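PDB 3EUO: type III Pentaketide Synthase from Neurospora crassa, which probably acts as an acyltransferase of the chalcone and stilbene synthase family, assembling pentaketide chains. Local coordinates for residues A[264-269]-A[304-309]; A[287-292]-A[310-315]; A[291-296]-A[359-364]; A[316-321]-A[349-354]. One frame throughout, in Å; residues are numbered along the deposited sequence.

Interaction 1 (A[264-269]-A[304-309]); sequences ASLQPT and SGAESA
The carboxamide of Gln-267 is the flat group here, and the methyl of Ala-309 lies over one of its faces. The evidence is in the near-equal spacings: Ala-309 CB is 3.8 Å from Gln-267 OE1 and 3.9 Å from Gln-267 NE2, so neither end of the amide is preferred. Ala-309 O also comes near, 3.7 Å from Gln-267 OE1, but two oxygen acceptors cannot bond, and no hydrogen bond crosses between the helices. A bend at chi2 (102°) folds the glutamine over in this way, and its NE2 makes a weak hydrogen bond to Lys-263 O, one turn back in its own helix.

The apolar half of the contact is carried by one branch of Leu-266. Its CD1 stands 3.6 Å from Ala-306 CA and 4.0 Å from Ala-309 CB, so it reaches the two alanines that lie three residues apart on the facing helix. Small side chains there allow the leucine methyl to approach the backbone itself.

The segment axes pass 9.5 Å apart and cross at -48°. Helix 258-277, kinked at Pro-268, and helix 300-310 lie beside the large mixed sheet. Leu-266 also touches Cys-363 and Phe-365 of strand 359-366 and Met-373 of strand 370-378, while Ala-306 meets Met-317 in the loop before helix 318-327.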
# COMPACT_ATOMS: atom_id res chain seq x y z
N ALA A 264 -13.46 6.67 -23.28
CA ALA A 264 -14.86 6.33 -23.03
C ALA A 264 -15.31 6.57 -21.59
O ALA A 264 -16.50 6.78 -21.33
CB ALA A 264 -15.13 4.88 -23.43
N SER A 265 -14.37 6.54 -20.65
CA SER A 265 -14.71 6.68 -19.23
C SER A 265 -14.89 8.13 -18.77
O SER A 265 -15.48 8.37 -17.71
CB SER A 265 -13.67 5.99 -18.35
OG SER A 265 -12.44 6.70 -18.36
N LEU A 266 -14.38 9.08 -19.55
CA LEU A 266 -14.33 10.50 -19.14
C LEU A 266 -15.71 11.13 -18.92
O LEU A 266 -15.99 11.64 -17.84
CB LEU A 266 -13.53 11.34 -20.15
CG LEU A 266 -12.01 11.12 -20.28
CD1 LEU A 266 -11.50 11.77 -21.54
CD2 LEU A 266 -11.23 11.64 -19.06
N GLN A 267 -16.57 11.08 -19.94
CA GLN A 267 -17.90 11.70 -19.87
C GLN A 267 -18.74 11.19 -18.69
O GLN A 267 -19.25 12.01 -17.92
CB GLN A 267 -18.65 11.54 -21.21
CG GLN A 267 -17.89 12.09 -22.44
CD GLN A 267 -17.22 11.01 -23.30
OE1 GLN A 267 -17.40 11.00 -24.53
NE2 GLN A 267 -16.44 10.12 -22.67
N PRO A 268 -18.87 9.85 -18.53
CA PRO A 268 -19.68 9.31 -17.43
C PRO A 268 -19.13 9.64 -16.04
O PRO A 268 -19.90 9.92 -15.12
CB PRO A 268 -19.63 7.80 -17.66
CG PRO A 268 -19.24 7.64 -19.08
CD PRO A 268 -18.32 8.77 -19.36
N THR A 269 -17.80 9.62 -15.89
CA THR A 269 -17.16 9.92 -14.61
C THR A 269 -17.31 11.41 -14.27
O THR A 269 -17.67 11.76 -13.15
CB THR A 269 -15.69 9.47 -14.58
OG1 THR A 269 -15.61 8.12 -15.06
CG2 THR A 269 -15.13 9.54 -13.16
N SER A 304 -5.18 14.17 -26.30
CA SER A 304 -6.00 14.44 -27.49
C SER A 304 -7.37 13.78 -27.36
O SER A 304 -8.38 14.35 -27.78
CB SER A 304 -5.28 14.01 -28.78
OG SER A 304 -4.97 12.63 -28.76
N GLY A 305 -7.42 12.59 -26.76
CA GLY A 305 -8.68 11.91 -26.47
C GLY A 305 -9.60 12.69 -25.55
O GLY A 305 -10.82 12.73 -25.77
N ALA A 306 -9.03 13.31 -24.51
CA ALA A 306 -9.80 14.14 -23.59
C ALA A 306 -10.36 15.38 -24.28
O ALA A 306 -11.52 15.74 -24.09
CB ALA A 306 -8.96 14.53 -22.38
N GLU A 307 -9.53 16.01 -25.11
CA GLU A 307 -9.94 17.15 -25.94
C GLU A 307 -11.14 16.79 -26.82
O GLU A 307 -12.08 17.58 -26.95
CB GLU A 307 -8.79 17.62 -26.83
CG GLU A 307 -7.65 18.26 -26.09
CD GLU A 307 -6.38 18.36 -26.92
OE1 GLU A 307 -6.43 18.14 -28.15
OE2 GLU A 307 -5.32 18.66 -26.34
N SER A 308 -11.11 15.59 -27.40
CA SER A 308 -12.17 15.11 -28.28
C SER A 308 -13.43 14.76 -27.49
O SER A 308 -14.52 15.25 -27.80
CB SER A 308 -11.70 13.89 -29.08
OG SER A 308 -12.75 13.35 -29.85
N ALA A 309 -13.28 13.93 -26.46
CA ALA A 309 -14.40 13.43 -25.66
C ALA A 309 -15.17 14.54 -24.95
O ALA A 309 -16.40 14.50 -24.89
CB ALA A 309 -13.91 12.40 -24.65

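Interaction 2 (A[287-292]-A[310-315]); sequences KPADFD and MGLTPE
Apolar contacts carry the meeting of Pro-288 and Ala-289 with Met-310 and Leu-312. The Met-310 side chain curls through its last two torsions (chi2 -49°, chi3 -65°), which swings CE back over the proline, 3.5 Å from Pro-288 CG; the two side chains cross at about a right angle. Leu-312 presents a single methyl, CD2, which sits 3.7 Å from Ala-289 CA and 4.1 Å from Pro-288 CB.

Carbon-to-oxygen contacts form a second group. Pro-288 CB is 3.4 Å from Met-310 O, and Leu-312 CD2 is 3.6 Å from Pro-288 O. That proline oxygen already accepts from Phe-291 N and from the indole NE1 of Trp-293, so the methyl lies against a carbonyl whose hydrogen bonds are made.

A salt bridge inside 287-292 forms the third group: Lys-287 NZ meets Asp-290 OD1 at 2.8 Å on its syn side, and Lys-287 N reaches Asp-290 OD2 from above the carboxylate plane, bracing the 3-10 turn 288-290.

No hydrogen bond crosses directly, so shape and apolar surface join the segments; the polar link is indirect, through His-316, whose NE2 is bonded to Ala-289 O and ND1 to Thr-313 OG1.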
# COMPACT_ATOMS: atom_id res chain seq x y z
N LYS A 287 -20.22 23.33 -17.73
CA LYS A 287 -19.85 22.46 -18.84
C LYS A 287 -18.33 22.20 -18.84
O LYS A 287 -17.58 23.00 -18.28
CB LYS A 287 -20.32 23.05 -20.19
CG LYS A 287 -19.60 24.32 -20.63
CD LYS A 287 -20.06 24.79 -22.02
CE LYS A 287 -19.44 26.13 -22.39
NZ LYS A 287 -19.89 27.22 -21.48
N PRO A 288 -17.88 21.08 -19.44
CA PRO A 288 -16.46 20.70 -19.42
C PRO A 288 -15.49 21.84 -19.76
O PRO A 288 -14.50 22.04 -19.06
CB PRO A 288 -16.39 19.59 -20.46
CG PRO A 288 -17.73 18.97 -20.42
CD PRO A 288 -18.70 20.08 -20.16
N ALA A 289 -15.80 22.58 -20.83
CA ALA A 289 -14.96 23.69 -21.28
C ALA A 289 -14.89 24.86 -20.28
O ALA A 289 -14.02 25.72 -20.40
CB ALA A 289 -15.41 24.18 -22.66
N ASP A 290 -15.80 24.88 -19.30
CA ASP A 290 -15.79 25.90 -18.25
C ASP A 290 -14.63 25.74 -17.27
O ASP A 290 -14.26 26.69 -16.59
CB ASP A 290 -17.10 25.89 -17.45
CG ASP A 290 -18.31 26.35 -18.26
OD1 ASP A 290 -18.14 27.04 -19.29
OD2 ASP A 290 -19.45 26.04 -17.85
N PHE A 291 -14.07 24.53 -17.19
CA PHE A 291 -13.06 24.22 -16.18
C PHE A 291 -11.66 24.20 -16.76
O PHE A 291 -11.48 24.04 -17.97
CB PHE A 291 -13.33 22.84 -15.55
CG PHE A 291 -14.68 22.73 -14.90
CD1 PHE A 291 -14.85 23.03 -13.55
CD2 PHE A 291 -15.79 22.33 -15.64
CE1 PHE A 291 -16.10 22.93 -12.95
CE2 PHE A 291 -17.05 22.22 -15.04
CZ PHE A 291 -17.20 22.53 -13.69
N ASP A 292 -10.67 24.35 -15.88
CA ASP A 292 -9.31 23.96 -16.19
C ASP A 292 -9.19 22.48 -15.88
O ASP A 292 -9.84 21.98 -14.97
CB ASP A 292 -8.30 24.76 -15.37
CG ASP A 292 -7.93 26.08 -16.04
OD1 ASP A 292 -8.00 26.16 -17.29
OD2 ASP A 292 -7.56 27.02 -15.31
N MET A 310 -14.44 15.52 -24.41
CA MET A 310 -15.06 16.55 -23.57
C MET A 310 -15.18 17.91 -24.27
O MET A 310 -15.62 18.88 -23.66
CB MET A 310 -14.30 16.71 -22.23
CG MET A 310 -14.18 15.44 -21.35
SD MET A 310 -15.70 14.49 -21.06
CE MET A 310 -16.71 15.63 -20.12
N GLY A 311 -14.77 17.98 -25.54
CA GLY A 311 -14.81 19.23 -26.29
C GLY A 311 -13.91 20.32 -25.72
O GLY A 311 -14.37 21.45 -25.47
N LEU A 312 -12.63 20.00 -25.55
CA LEU A 312 -11.65 20.90 -24.93
C LEU A 312 -10.55 21.32 -25.91
O LEU A 312 -10.35 20.66 -26.93
CB LEU A 312 -11.02 20.24 -23.69
CG LEU A 312 -11.97 19.69 -22.62
CD1 LEU A 312 -11.22 18.86 -21.57
CD2 LEU A 312 -12.75 20.82 -21.96
N THR A 313 -9.88 22.43 -25.62
CA THR A 313 -8.68 22.84 -26.34
C THR A 313 -7.46 22.32 -25.57
O THR A 313 -7.58 21.99 -24.39
CB THR A 313 -8.55 24.37 -26.48
OG1 THR A 313 -8.32 24.97 -25.19
CG2 THR A 313 -9.81 24.98 -27.12
N PRO A 314 -6.28 22.26 -26.23
CA PRO A 314 -5.07 21.86 -25.50
C PRO A 314 -4.76 22.80 -24.34
O PRO A 314 -4.18 22.38 -23.34
CB PRO A 314 -3.97 21.99 -26.55
CG PRO A 314 -4.65 21.92 -27.85
CD PRO A 314 -6.00 22.54 -27.65
N GLU A 315 -5.16 24.07 -24.47
CA GLU A 315 -4.92 25.07 -23.45
C GLU A 315 -5.71 24.79 -22.17
O GLU A 315 -5.30 25.22 -21.09
CB GLU A 315 -5.23 26.47 -23.99
CG GLU A 315 -4.15 27.01 -24.93
CD GLU A 315 -4.24 26.43 -26.34
OE1 GLU A 315 -5.31 25.91 -26.72
OE2 GLU A 315 -3.23 26.51 -27.08

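Interaction 3 (A[291-296]-A[359-364]); sequences FDWAMH and YVVGCA
Segments 291-296 and 359-364 pair as parallel strands, with axes 4.6 Å apart at 22° and five backbone hydrogen bonds running from Asp-292 N to Tyr-359 O through to His-296 N to Cys-363 O. Val-361 N to Asp-292 O is a straight example, 2.9 Å with an N-H...O angle of 161°.

On the face bearing Trp-293 and Met-295, Val-361 lies alongside the indole and puts CG1 over one face of its six-membered ring, 3.9 Å from the centroid, a CH-pi contact. Its other methyl, CG2, turns to Phe-291 CG at 3.9 Å, while Phe-291 CD1 meets Tyr-359 CB at 3.6 Å near the ring plane. Farther along, Met-295 SD rests 3.7 Å from Cys-363 CB. Ala-294 CB faces the other side of the sheet, 4.0 Å from Val-360 CG1.

A serine in place of Trp-293 would probably leave Val-361 CG1 without its aromatic cover and Pro-288 O without the indole N-H it receives.

Asp-292, on this edge strand, turns OD1 to Arg-318 in a salt bridge. The chemistry is therefore divided: backbone bonds set the register, apolar groups fill the face against helix 258-277, and the buried carboxylate is probably stabilised by the neighbouring arginine.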
# COMPACT_ATOMS: atom_id res chain seq x y z
N PHE A 291 -14.07 24.53 -17.19
CA PHE A 291 -13.06 24.22 -16.18
C PHE A 291 -11.66 24.20 -16.76
O PHE A 291 -11.48 24.04 -17.97
CB PHE A 291 -13.33 22.84 -15.55
CG PHE A 291 -14.68 22.73 -14.90
CD1 PHE A 291 -14.85 23.03 -13.55
CD2 PHE A 291 -15.79 22.33 -15.64
CE1 PHE A 291 -16.10 22.93 -12.95
CE2 PHE A 291 -17.05 22.22 -15.04
CZ PHE A 291 -17.20 22.53 -13.69
N ASP A 292 -10.67 24.35 -15.88
CA ASP A 292 -9.31 23.96 -16.19
C ASP A 292 -9.19 22.48 -15.88
O ASP A 292 -9.84 21.98 -14.97
CB ASP A 292 -8.30 24.76 -15.37
CG ASP A 292 -7.93 26.08 -16.04
OD1 ASP A 292 -8.00 26.16 -17.29
OD2 ASP A 292 -7.56 27.02 -15.31
N TRP A 293 -8.37 21.78 -16.66
CA TRP A 293 -8.28 20.33 -16.58
C TRP A 293 -6.85 19.89 -16.28
O TRP A 293 -5.95 20.05 -17.10
CB TRP A 293 -8.79 19.70 -17.87
CG TRP A 293 -10.28 19.61 -17.97
CD1 TRP A 293 -11.15 20.63 -18.24
CD2 TRP A 293 -11.07 18.43 -17.84
NE1 TRP A 293 -12.44 20.15 -18.26
CE2 TRP A 293 -12.42 18.80 -18.01
CE3 TRP A 293 -10.76 17.09 -17.57
CZ2 TRP A 293 -13.47 17.88 -17.93
CZ3 TRP A 293 -11.80 16.17 -17.49
CH2 TRP A 293 -13.14 16.57 -17.68
N ALA A 294 -6.66 19.36 -15.07
CA ALA A 294 -5.37 18.81 -14.68
C ALA A 294 -5.43 17.31 -14.99
O ALA A 294 -5.80 16.50 -14.14
CB ALA A 294 -5.13 19.04 -13.19
N MET A 295 -5.08 16.95 -16.23
CA MET A 295 -5.09 15.55 -16.65
C MET A 295 -3.72 14.92 -16.44
O MET A 295 -2.70 15.55 -16.70
CB MET A 295 -5.45 15.46 -18.14
CG MET A 295 -5.52 14.03 -18.69
SD MET A 295 -7.02 13.15 -18.19
CE MET A 295 -8.22 14.45 -18.51
N HIS A 296 -3.70 13.67 -15.97
CA HIS A 296 -2.46 12.91 -15.97
C HIS A 296 -2.16 12.53 -17.42
O HIS A 296 -2.97 11.84 -18.06
CB HIS A 296 -2.54 11.65 -15.11
CG HIS A 296 -1.31 10.81 -15.21
ND1 HIS A 296 -1.30 9.56 -15.79
CD2 HIS A 296 -0.03 11.06 -14.84
CE1 HIS A 296 -0.07 9.07 -15.75
NE2 HIS A 296 0.72 9.96 -15.18
N TYR A 359 -12.18 26.69 -10.95
CA TYR A 359 -12.46 25.29 -10.67
C TYR A 359 -11.69 24.39 -11.61
O TYR A 359 -11.64 24.64 -12.82
CB TYR A 359 -13.96 25.00 -10.73
CG TYR A 359 -14.75 25.73 -9.67
CD1 TYR A 359 -15.01 25.14 -8.42
CD2 TYR A 359 -15.23 27.02 -9.90
CE1 TYR A 359 -15.72 25.82 -7.44
CE2 TYR A 359 -15.94 27.71 -8.92
CZ TYR A 359 -16.19 27.10 -7.70
OH TYR A 359 -16.89 27.78 -6.74
N VAL A 360 -11.09 23.35 -11.05
CA VAL A 360 -10.15 22.50 -11.76
C VAL A 360 -10.57 21.05 -11.60
O VAL A 360 -10.82 20.57 -10.49
CB VAL A 360 -8.70 22.68 -11.21
CG1 VAL A 360 -7.69 21.90 -12.03
CG2 VAL A 360 -8.32 24.16 -11.17
N VAL A 361 -10.67 20.35 -12.73
CA VAL A 361 -10.97 18.93 -12.70
C VAL A 361 -9.65 18.17 -12.78
O VAL A 361 -8.88 18.40 -13.71
CB VAL A 361 -11.92 18.53 -13.86
CG1 VAL A 361 -12.17 17.04 -13.85
CG2 VAL A 361 -13.24 19.29 -13.75
N GLY A 362 -9.40 17.29 -11.81
CA GLY A 362 -8.23 16.43 -11.84
C GLY A 362 -8.65 15.07 -12.35
O GLY A 362 -9.72 14.59 -12.00
N CYS A 363 -7.81 14.45 -13.18
CA CYS A 363 -8.14 13.14 -13.74
C CYS A 363 -6.88 12.31 -13.99
O CYS A 363 -5.86 12.83 -14.45
CB CYS A 363 -8.94 13.31 -15.03
SG CYS A 363 -9.55 11.76 -15.74
N ALA A 364 -6.96 11.02 -13.67
CA ALA A 364 -5.85 10.08 -13.85
C ALA A 364 -6.41 8.67 -14.03
O ALA A 364 -7.45 8.33 -13.46
CB ALA A 364 -4.90 10.12 -12.66

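Interaction 4 (A[316-321]-A[349-354]); sequences HMRASY and ALAPGG
The first turn of helix 318-327, with His-316 just ahead of it, packs against the loop 349-354 leading to strand 359-366. Arg-318 begins the helix right after the N-cap residue Met-317, and its CG sits between backbone N and carbonyl carbon (chi1 60°), from where an extended chain carries the guanidinium across the loop. The flat group lies with one face on Ala-351, whose CA is 3.7 Å from Arg-318 CZ. Arg-318 CD is 3.6 Å from Leu-350 C, and Arg-318 NH1 comes within 3.4 Å of Pro-352 CD.

The loop presents this surface through a type II beta turn: Gly-354 N bonds back to Ala-351 O at 2.8 Å, with Pro-352 and a positive-phi Gly-353 at the corners. Pro-352 thereby projects onto His-316, placing CG over one face of the imidazole, 3.7 Å from its centroid and 18° off the normal, a CH-pi contact.

Arg-318 NH1 makes a salt bridge to Asp-292 OD1 and a hydrogen bond to Glu-315 O. A methionine here would probably leave that carboxylate without its charged mate and the carbonyl without this donor. His-316 is gripped at both nitrogens, ND1 by Thr-313 OG1 and NE2 by Ala-289 O.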
# COMPACT_ATOMS: atom_id res chain seq x y z
N HIS A 316 -6.82 24.07 -22.30
CA HIS A 316 -7.59 23.63 -21.14
C HIS A 316 -6.76 22.72 -20.25
O HIS A 316 -6.94 22.71 -19.03
CB HIS A 316 -8.86 22.90 -21.56
CG HIS A 316 -9.98 23.81 -21.94
ND1 HIS A 316 -10.04 24.46 -23.15
CD2 HIS A 316 -11.09 24.18 -21.26
CE1 HIS A 316 -11.14 25.19 -23.20
NE2 HIS A 316 -11.79 25.04 -22.06
N MET A 317 -5.86 21.95 -20.86
CA MET A 317 -4.94 21.08 -20.13
C MET A 317 -3.48 21.51 -20.31
O MET A 317 -2.60 20.67 -20.40
CB MET A 317 -5.09 19.63 -20.61
CG MET A 317 -6.43 18.98 -20.30
SD MET A 317 -6.61 17.37 -21.12
CE MET A 317 -5.90 17.72 -22.67
N ARG A 318 -3.24 22.83 -20.32
CA ARG A 318 -1.91 23.40 -20.61
C ARG A 318 -0.77 22.89 -19.70
O ARG A 318 0.35 22.67 -20.17
CB ARG A 318 -1.97 24.93 -20.57
CG ARG A 318 -2.41 25.52 -19.24
CD ARG A 318 -2.85 26.96 -19.40
NE ARG A 318 -3.47 27.49 -18.19
CZ ARG A 318 -4.73 27.26 -17.82
NH1 ARG A 318 -5.52 26.48 -18.55
NH2 ARG A 318 -5.20 27.81 -16.71
N ALA A 319 -1.06 22.72 -18.42
CA ALA A 319 -0.06 22.20 -17.47
C ALA A 319 0.24 20.71 -17.70
O ALA A 319 1.36 20.25 -17.44
CB ALA A 319 -0.52 22.45 -16.04
N SER A 320 -0.74 19.97 -18.20
CA SER A 320 -0.58 18.56 -18.55
C SER A 320 0.35 18.43 -19.75
O SER A 320 1.27 17.63 -19.74
CB SER A 320 -1.93 17.92 -18.87
OG SER A 320 -2.77 17.94 -17.73
N TYR A 321 0.11 19.25 -20.77
CA TYR A 321 1.03 19.35 -21.91
C TYR A 321 2.44 19.75 -21.51
O TYR A 321 3.41 19.17 -22.01
CB TYR A 321 0.47 20.30 -22.97
CG TYR A 321 -0.45 19.60 -23.94
CD1 TYR A 321 -1.84 19.73 -23.82
CD2 TYR A 321 0.06 18.78 -24.95
CE1 TYR A 321 -2.69 19.07 -24.71
CE2 TYR A 321 -0.79 18.13 -25.84
CZ TYR A 321 -2.16 18.27 -25.71
OH TYR A 321 -3.00 17.62 -26.59
N ALA A 349 -0.89 32.61 -18.30
CA ALA A 349 -0.77 33.28 -19.60
C ALA A 349 -1.32 32.48 -20.77
O ALA A 349 -1.60 33.04 -21.84
CB ALA A 349 0.69 33.67 -19.86
N LEU A 350 -1.49 31.18 -20.58
CA LEU A 350 -2.02 30.32 -21.63
C LEU A 350 -3.46 29.88 -21.39
O LEU A 350 -3.98 29.03 -22.11
CB LEU A 350 -1.10 29.11 -21.84
CG LEU A 350 0.30 29.39 -22.40
CD1 LEU A 350 1.22 28.20 -22.17
CD2 LEU A 350 0.24 29.75 -23.89
N ALA A 351 -4.11 30.46 -20.38
CA ALA A 351 -5.48 30.09 -20.02
C ALA A 351 -6.44 30.34 -21.18
O ALA A 351 -6.42 31.43 -21.77
CB ALA A 351 -5.92 30.87 -18.79
N PRO A 352 -7.28 29.35 -21.52
CA PRO A 352 -8.21 29.49 -22.65
C PRO A 352 -9.01 30.78 -22.55
O PRO A 352 -9.59 31.08 -21.50
CB PRO A 352 -9.14 28.28 -22.49
CG PRO A 352 -8.32 27.27 -21.81
CD PRO A 352 -7.42 28.03 -20.87
N GLY A 353 -8.99 31.56 -23.63
CA GLY A 353 -9.68 32.84 -23.68
C GLY A 353 -9.26 33.82 -22.60
O GLY A 353 -10.04 34.71 -22.24
N GLY A 354 -8.05 33.65 -22.07
CA GLY A 354 -7.51 34.52 -21.03
C GLY A 354 -8.16 34.35 -19.66
O GLY A 354 -7.89 35.12 -18.74

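How the interactions relate
Interaction 3 is the core of the group: all its touching residues are buried, and it alone of the four is joined by hydrogen bonds between its segments. Interaction 2 is a surface contact of loops, interaction 1 a partly buried helix pair beside the sheet, and interaction 4 a buried contact of a helix start with a loop; these three rely on packing across their segments. Interactions 2 and 3 share Phe-291 and Asp-292. Leu-266 and Ala-306 of interaction 1 touch Cys-363 and Met-295 of interaction 3, whereas Asp-292 bridges to Arg-318 of interaction 4 on the sheet face opposite that packed by helix 258-277; the surface loop of interaction 2 has its own Lys-287 to Asp-290 bridge.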